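Local coordinates for protein ebony (Drosophila melanogaster, PDB 6DYR) that probably joins beta-alanine to amines such as histamine, this chain being the C-terminal condensing domain, captured with the product-like compound beta-alanyl-histamine, at residues A23-K28 with S122-T127; F160-S165 with Q204-H209. All coordinates share one frame; numbering follows the deposited sequence.

Contact 1. Residues A23-K28 with S122-T127; sequences ASFYNK and SFMMGT. With HJD (N-[2-(1H-imidazol-5-yl)ethyl]-beta-alaninamide), chain B.
In what looks like a GNAT-type acyltransferase fold, Ser24 and Phe25 of the segment that starts in helix 14-25 rest on strand 119-127, which carries a classic beta bulge where Phe123 and Met124 both face Leu77. Phe25 provides the apolar half of the contact. Its CG lies anti to the carbonyl carbon (chi1 -65°), which sends the ring toward the strand. There CE2 meets CG of Met124 at 3.6 Å, the two side chains running askew. The Met124 SD lies 4.9 Å from the centre of the Phe25 ring, an oblique Met-aromatic contact. The ring also lines the ligand site: CE1 of Phe25 comes within 3.4 Å of C1 in the imidazole of beta-alanyl-histamine, while the amide oxygen O1 lies in the ring plane at its edge. Just beyond the bulge, Met125 N gives O1 of the ligand a weak, bent hydrogen bond of 2.9 Å. The polar half centres on Ser24, whose OG is also hydrogen-bonded to Ile20 O in its own helix. With no side chain on Gly126, this hydroxyl sits 3.4 Å from the Gly126 CA. A water touching Ser24 OG donates to Thr127 OG1, itself bonded to Asn136, and Thr127 N donates to Ser24 OG over 3.3 Å with a moderately bent N-H (144°).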
loop_
_atom_site.group_PDB
_atom_site.type_symbol
_atom_site.label_atom_id
_atom_site.label_comp_id
_atom_site.label_asym_id
_atom_site.label_seq_id
_atom_site.Cartn_x
_atom_site.Cartn_y
_atom_site.Cartn_z
ATOM N N ALA A 23 6.632 5.083 -9.392
ATOM C CA ALA A 23 7.828 5.667 -8.796
ATOM C C ALA A 23 8.120 5.067 -7.425
ATOM O O ALA A 23 9.285 4.893 -7.051
ATOM C CB ALA A 23 7.663 7.180 -8.697
ATOM N N SER A 24 7.075 4.736 -6.666
ATOM C CA SER A 24 7.258 4.238 -5.309
ATOM C C SER A 24 7.522 2.739 -5.245
ATOM O O SER A 24 7.976 2.252 -4.204
ATOM C CB SER A 24 6.031 4.571 -4.456
ATOM O OG SER A 24 5.910 5.970 -4.265
ATOM N N PHE A 25 7.256 1.994 -6.324
ATOM C CA PHE A 25 7.370 0.541 -6.281
ATOM C C PHE A 25 8.136 -0.053 -7.460
ATOM O O PHE A 25 8.080 -1.272 -7.662
ATOM C CB PHE A 25 5.982 -0.104 -6.202
ATOM C CG PHE A 25 5.248 0.197 -4.930
ATOM C CD1 PHE A 25 5.464 -0.564 -3.792
ATOM C CD2 PHE A 25 4.338 1.241 -4.873
ATOM C CE1 PHE A 25 4.787 -0.288 -2.616
ATOM C CE2 PHE A 25 3.657 1.523 -3.701
ATOM C CZ PHE A 25 3.880 0.756 -2.570
ATOM N N TYR A 26 8.846 0.757 -8.240
ATOM C CA TYR A 26 9.663 0.263 -9.344
ATOM C C TYR A 26 11.123 0.551 -9.020
ATOM O O TYR A 26 11.540 1.714 -8.995
ATOM C CB TYR A 26 9.253 0.900 -10.670
ATOM C CG TYR A 26 10.136 0.523 -11.832
ATOM C CD1 TYR A 26 9.944 -0.669 -12.516
ATOM C CD2 TYR A 26 11.163 1.362 -12.249
ATOM C CE1 TYR A 26 10.752 -1.018 -13.580
ATOM C CE2 TYR A 26 11.977 1.021 -13.312
ATOM C CZ TYR A 26 11.767 -0.169 -13.974
ATOM O OH TYR A 26 12.575 -0.511 -15.033
ATOM N N ASN A 27 11.885 -0.512 -8.739
ATOM C CA ASN A 27 13.314 -0.445 -8.435
ATOM C C ASN A 27 13.601 0.310 -7.138
ATOM O O ASN A 27 14.718 0.244 -6.613
ATOM C CB ASN A 27 14.082 0.177 -9.606
ATOM C CG ASN A 27 14.107 -0.727 -10.826
ATOM O OD1 ASN A 27 13.519 -1.810 -10.823
ATOM N ND2 ASN A 27 14.783 -0.281 -11.878
ATOM N N LYS A 28 12.610 1.033 -6.618
ATOM C CA LYS A 28 12.663 1.570 -5.265
ATOM C C LYS A 28 12.016 0.645 -4.248
ATOM O O LYS A 28 12.199 0.846 -3.041
ATOM C CB LYS A 28 11.973 2.939 -5.201
ATOM C CG LYS A 28 12.825 4.099 -5.683
ATOM C CD LYS A 28 12.606 5.327 -4.811
ATOM C CE LYS A 28 12.992 5.045 -3.363
ATOM N NZ LYS A 28 12.841 6.243 -2.490
ATOM N N SER A 122 -5.472 -0.516 3.792
ATOM C CA SER A 122 -4.566 0.461 3.191
ATOM C C SER A 122 -3.482 -0.326 2.464
ATOM O O SER A 122 -2.385 -0.557 2.974
ATOM C CB SER A 122 -3.988 1.391 4.251
ATOM O OG SER A 122 -2.961 2.202 3.715
ATOM N N PHE A 123 -3.808 -0.759 1.246
ATOM C CA PHE A 123 -2.941 -1.691 0.541
ATOM C C PHE A 123 -1.818 -1.009 -0.229
ATOM O O PHE A 123 -0.811 -1.661 -0.527
ATOM C CB PHE A 123 -3.761 -2.572 -0.413
ATOM C CG PHE A 123 -4.227 -1.864 -1.651
ATOM C CD1 PHE A 123 -5.393 -1.120 -1.639
ATOM C CD2 PHE A 123 -3.507 -1.956 -2.834
ATOM C CE1 PHE A 123 -5.827 -0.468 -2.780
ATOM C CE2 PHE A 123 -3.936 -1.305 -3.978
ATOM C CZ PHE A 123 -5.099 -0.564 -3.952
ATOM N N MET A 124 -1.948 0.276 -0.549
ATOM C CA MET A 124 -0.896 0.949 -1.297
ATOM C C MET A 124 -0.821 2.409 -0.879
ATOM O O MET A 124 -1.849 3.070 -0.707
ATOM C CB MET A 124 -1.124 0.832 -2.809
ATOM C CG MET A 124 0.162 0.715 -3.618
ATOM S SD MET A 124 -0.065 -0.076 -5.226
ATOM C CE MET A 124 -0.440 -1.759 -4.744
ATOM N N MET A 125 0.404 2.899 -0.712
ATOM C CA MET A 125 0.664 4.279 -0.330
ATOM C C MET A 125 1.941 4.728 -1.020
ATOM O O MET A 125 2.967 4.049 -0.926
ATOM C CB MET A 125 0.787 4.411 1.194
ATOM C CG MET A 125 0.854 5.835 1.706
ATOM S SD MET A 125 0.660 5.938 3.498
ATOM C CE MET A 125 -1.049 5.442 3.702
ATOM N N GLY A 126 1.875 5.855 -1.725
ATOM C CA GLY A 126 3.017 6.339 -2.473
ATOM C C GLY A 126 3.135 7.846 -2.390
ATOM O O GLY A 126 2.169 8.560 -2.102
ATOM N N THR A 127 4.354 8.321 -2.643
ATOM C CA THR A 127 4.654 9.741 -2.716
ATOM C C THR A 127 5.418 10.027 -4.000
ATOM O O THR A 127 5.989 9.125 -4.618
ATOM C CB THR A 127 5.472 10.217 -1.511
ATOM O OG1 THR A 127 6.631 9.388 -1.369
ATOM C CG2 THR A 127 4.647 10.155 -0.242
HETATM N N1 HJD B . 2.501 -3.841 -2.343
HETATM C C2 HJD B . 3.437 -3.519 -1.392
HETATM N N3 HJD B . 2.153 -1.210 1.296
HETATM C C4 HJD B . 3.066 -3.109 -0.006
HETATM N N4 HJD B . 0.594 1.435 4.861
HETATM C C5 HJD B . 2.853 -1.612 0.089
HETATM C C6 HJD B . 1.720 0.040 1.489
HETATM C C1 HJD B . 4.643 -3.644 -2.009
HETATM C C3 HJD B . 3.152 -4.152 -3.468
HETATM C C7 HJD B . 0.825 0.280 2.684
HETATM C C8 HJD B . 1.412 1.278 3.661
HETATM N N2 HJD B . 4.452 -4.046 -3.312
HETATM O O1 HJD B . 2.006 0.952 0.716
HETATM O O HOH W 1 7.512 6.646 -2.483
#

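Contact 2. Residues F160-S165 with Q204-H209. With HJD (N-[2-(1H-imidazol-5-yl)ethyl]-beta-alaninamide), chain B.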
loop_
_atom_site.group_PDB
_atom_site.type_symbol
_atom_site.label_atom_id
_atom_site.label_comp_id
_atom_site.label_asym_id
_atom_site.label_seq_id
_atom_site.Cartn_x
_atom_site.Cartn_y
_atom_site.Cartn_z
ATOM N N PHE A 160 -5.889 -1.844 8.220
ATOM C CA PHE A 160 -5.142 -3.078 8.016
ATOM C C PHE A 160 -4.180 -2.869 6.861
ATOM O O PHE A 160 -4.584 -2.386 5.798
ATOM C CB PHE A 160 -6.107 -4.227 7.722
ATOM C CG PHE A 160 -5.459 -5.575 7.594
ATOM C CD1 PHE A 160 -4.770 -6.136 8.655
ATOM C CD2 PHE A 160 -5.590 -6.305 6.423
ATOM C CE1 PHE A 160 -4.200 -7.392 8.540
ATOM C CE2 PHE A 160 -5.026 -7.560 6.304
ATOM C CZ PHE A 160 -4.328 -8.104 7.363
ATOM N N THR A 161 -2.913 -3.219 7.065
ATOM C CA THR A 161 -1.927 -3.001 6.019
ATOM C C THR A 161 -0.707 -3.870 6.276
ATOM O O THR A 161 -0.421 -4.244 7.417
ATOM C CB THR A 161 -1.509 -1.528 5.932
ATOM O OG1 THR A 161 -0.555 -1.371 4.879
ATOM C CG2 THR A 161 -0.883 -1.065 7.241
ATOM N N THR A 162 0.004 -4.183 5.198
ATOM C CA THR A 162 1.302 -4.841 5.264
ATOM C C THR A 162 2.360 -3.833 4.844
ATOM O O THR A 162 2.330 -3.331 3.716
ATOM C CB THR A 162 1.343 -6.075 4.366
ATOM O OG1 THR A 162 0.384 -7.024 4.836
ATOM C CG2 THR A 162 2.719 -6.717 4.397
ATOM N N ASN A 163 3.277 -3.528 5.753
ATOM C CA ASN A 163 4.305 -2.525 5.517
ATOM C C ASN A 163 5.604 -3.220 5.138
ATOM O O ASN A 163 6.111 -4.058 5.892
ATOM C CB ASN A 163 4.479 -1.636 6.745
ATOM C CG ASN A 163 3.330 -0.667 6.911
ATOM O OD1 ASN A 163 2.946 0.013 5.964
ATOM N ND2 ASN A 163 2.756 -0.619 8.104
ATOM N N THR A 164 6.134 -2.871 3.968
ATOM C CA THR A 164 7.256 -3.580 3.375
ATOM C C THR A 164 8.538 -2.765 3.328
ATOM O O THR A 164 9.579 -3.307 2.942
ATOM C CB THR A 164 6.893 -4.036 1.957
ATOM O OG1 THR A 164 6.350 -2.928 1.229
ATOM C CG2 THR A 164 5.861 -5.154 2.011
ATOM N N SER A 165 8.498 -1.489 3.701
ATOM C CA SER A 165 9.715 -0.702 3.787
ATOM C C SER A 165 10.005 -0.350 5.240
ATOM O O SER A 165 9.083 -0.256 6.058
ATOM C CB SER A 165 9.615 0.590 2.964
ATOM O OG SER A 165 8.676 1.489 3.527
ATOM N N GLN A 204 15.243 -7.659 6.393
ATOM C CA GLN A 204 14.115 -7.123 5.640
ATOM C C GLN A 204 12.846 -7.882 6.010
ATOM O O GLN A 204 12.740 -9.091 5.768
ATOM C CB GLN A 204 14.369 -7.199 4.138
ATOM C CG GLN A 204 13.299 -6.486 3.327
ATOM C CD GLN A 204 13.518 -6.584 1.834
ATOM O OE1 GLN A 204 14.649 -6.698 1.366
ATOM N NE2 GLN A 204 12.431 -6.544 1.076
ATOM N N ARG A 205 11.882 -7.171 6.588
ATOM C CA ARG A 205 10.657 -7.770 7.088
ATOM C C ARG A 205 9.462 -7.289 6.278
ATOM O O ARG A 205 9.483 -6.211 5.678
ATOM C CB ARG A 205 10.432 -7.428 8.565
ATOM C CG ARG A 205 11.702 -7.198 9.364
ATOM C CD ARG A 205 12.521 -8.467 9.485
ATOM N NE ARG A 205 11.769 -9.534 10.127
ATOM C CZ ARG A 205 12.232 -10.764 10.309
ATOM N NH1 ARG A 205 13.451 -11.081 9.890
ATOM N NH2 ARG A 205 11.476 -11.676 10.904
ATOM N N ALA A 206 8.426 -8.113 6.257
ATOM C CA ALA A 206 7.100 -7.720 5.791
ATOM C C ALA A 206 6.203 -7.769 7.019
ATOM O O ALA A 206 5.813 -8.850 7.471
ATOM C CB ALA A 206 6.591 -8.637 4.683
ATOM N N ILE A 207 5.903 -6.604 7.579
ATOM C CA ILE A 207 5.156 -6.518 8.826
ATOM C C ILE A 207 3.698 -6.224 8.506
ATOM O O ILE A 207 3.384 -5.257 7.800
ATOM C CB ILE A 207 5.747 -5.459 9.766
ATOM C CG1 ILE A 207 7.247 -5.710 9.961
ATOM C CG2 ILE A 207 5.020 -5.495 11.097
ATOM C CD1 ILE A 207 7.925 -4.736 10.911
ATOM N N VAL A 208 2.813 -7.070 9.022
ATOM C CA VAL A 208 1.375 -6.890 8.883
ATOM C C VAL A 208 0.899 -6.053 10.058
ATOM O O VAL A 208 1.039 -6.459 11.216
ATOM C CB VAL A 208 0.652 -8.243 8.838
ATOM C CG1 VAL A 208 -0.846 -8.050 8.922
ATOM C CG2 VAL A 208 1.028 -8.999 7.579
ATOM N N HIS A 209 0.347 -4.882 9.770
ATOM C CA HIS A 209 -0.070 -3.969 10.818
ATOM C C HIS A 209 -1.586 -3.858 10.866
ATOM O O HIS A 209 -2.292 -4.161 9.899
ATOM C CB HIS A 209 0.559 -2.587 10.628
ATOM C CG HIS A 209 1.953 -2.484 11.164
ATOM N ND1 HIS A 209 3.056 -2.342 10.351
ATOM C CD2 HIS A 209 2.423 -2.514 12.434
ATOM C CE1 HIS A 209 4.145 -2.274 11.096
ATOM N NE2 HIS A 209 3.789 -2.381 12.363
HETATM N N1 HJD B . 2.501 -3.841 -2.343
HETATM C C2 HJD B . 3.437 -3.519 -1.392
HETATM N N3 HJD B . 2.153 -1.210 1.296
HETATM C C4 HJD B . 3.066 -3.109 -0.006
HETATM N N4 HJD B . 0.594 1.435 4.861
HETATM C C5 HJD B . 2.853 -1.612 0.089
HETATM C C6 HJD B . 1.720 0.040 1.489
HETATM C C1 HJD B . 4.643 -3.644 -2.009
HETATM C C3 HJD B . 3.152 -4.152 -3.468
HETATM C C7 HJD B . 0.825 0.280 2.684
HETATM C C8 HJD B . 1.412 1.278 3.661
HETATM N N2 HJD B . 4.452 -4.046 -3.312
HETATM O O1 HJD B . 2.006 0.952 0.716
HETATM O O HOH W 2 10.126 -5.985 2.779
#
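Asn163 (chi1 -74°) and His209 (chi1 -83°) both turn CG anti to their carbonyl carbons, and since they stand on the same face of the sheet, their polar ends meet. Asn163 ND2 donates to His209 ND1 at 2.8 Å; the ring nitrogen lies close to the amide plane, but the donor is tilted out of the imidazole plane, the two planes being 48° apart. Ile207 CG2 lies over one face of that imidazole, offset toward its rim, and probably limits its rotation.

Beneath these side chains, strands 158-163 and 205-212 pair antiparallel. Two hydrogen-bonded pairs, Thr161 with His209 and Asn163 with Ile207, flank the non-hydrogen-bonded pair of Thr162 and Val208. The shortest rung runs from His209 N to Thr161 O, 2.6 Å and nearly straight. On the other face of the sheet, under helix 93-111, Phe160 CE1 packs on Val208 CG1 at 3.4 Å, and Val208 CG2 lies against Thr162 OG1, a hydroxyl that is hydrogen-bonded to Glu104. Past the last rung a water takes over, donating to Thr164 O and Arg205 O while accepting from Gln204 NE2.

Strand 158-163 also presents acceptors to beta-alanyl-histamine. Thr162 O takes the ligand's amide N3 at 3.2 Å. The terminal amine N4 reaches Thr161 OG1 at 3.0 Å, a hydroxyl also bonded to Ser122 O, and makes a weak bond to Asn163 OD1. The Asn163 amide therefore works at both ends: giving its N-H to His209 probably holds OD1 facing the amine, consistent with His209 acting as a second-shell residue of the beta-alanyl pocket.

From the N terminus, contact 1 closes first: after helix 14-25 the chain traverses helices and hairpin strands before strand 119-127 returns beneath residues 23-28. Contact 2 opens only later, at strand 158-163, and closes when strand 205-212 slots between it and strand 178-184. The two lie in series, neither nested nor crossed, with centres about 13 Å apart. The central strands 119-127 and 158-163 join them: Ser122 N lies 2.9 Å from Phe160 O, a probable hydrogen bond, and further along the ligand amide lies between these strands, bonded to strand 158-163 and weakly to strand 119-127. Together the contacts tie helix 14-25 and strands 119-127, 158-163 and 205-212 around one site.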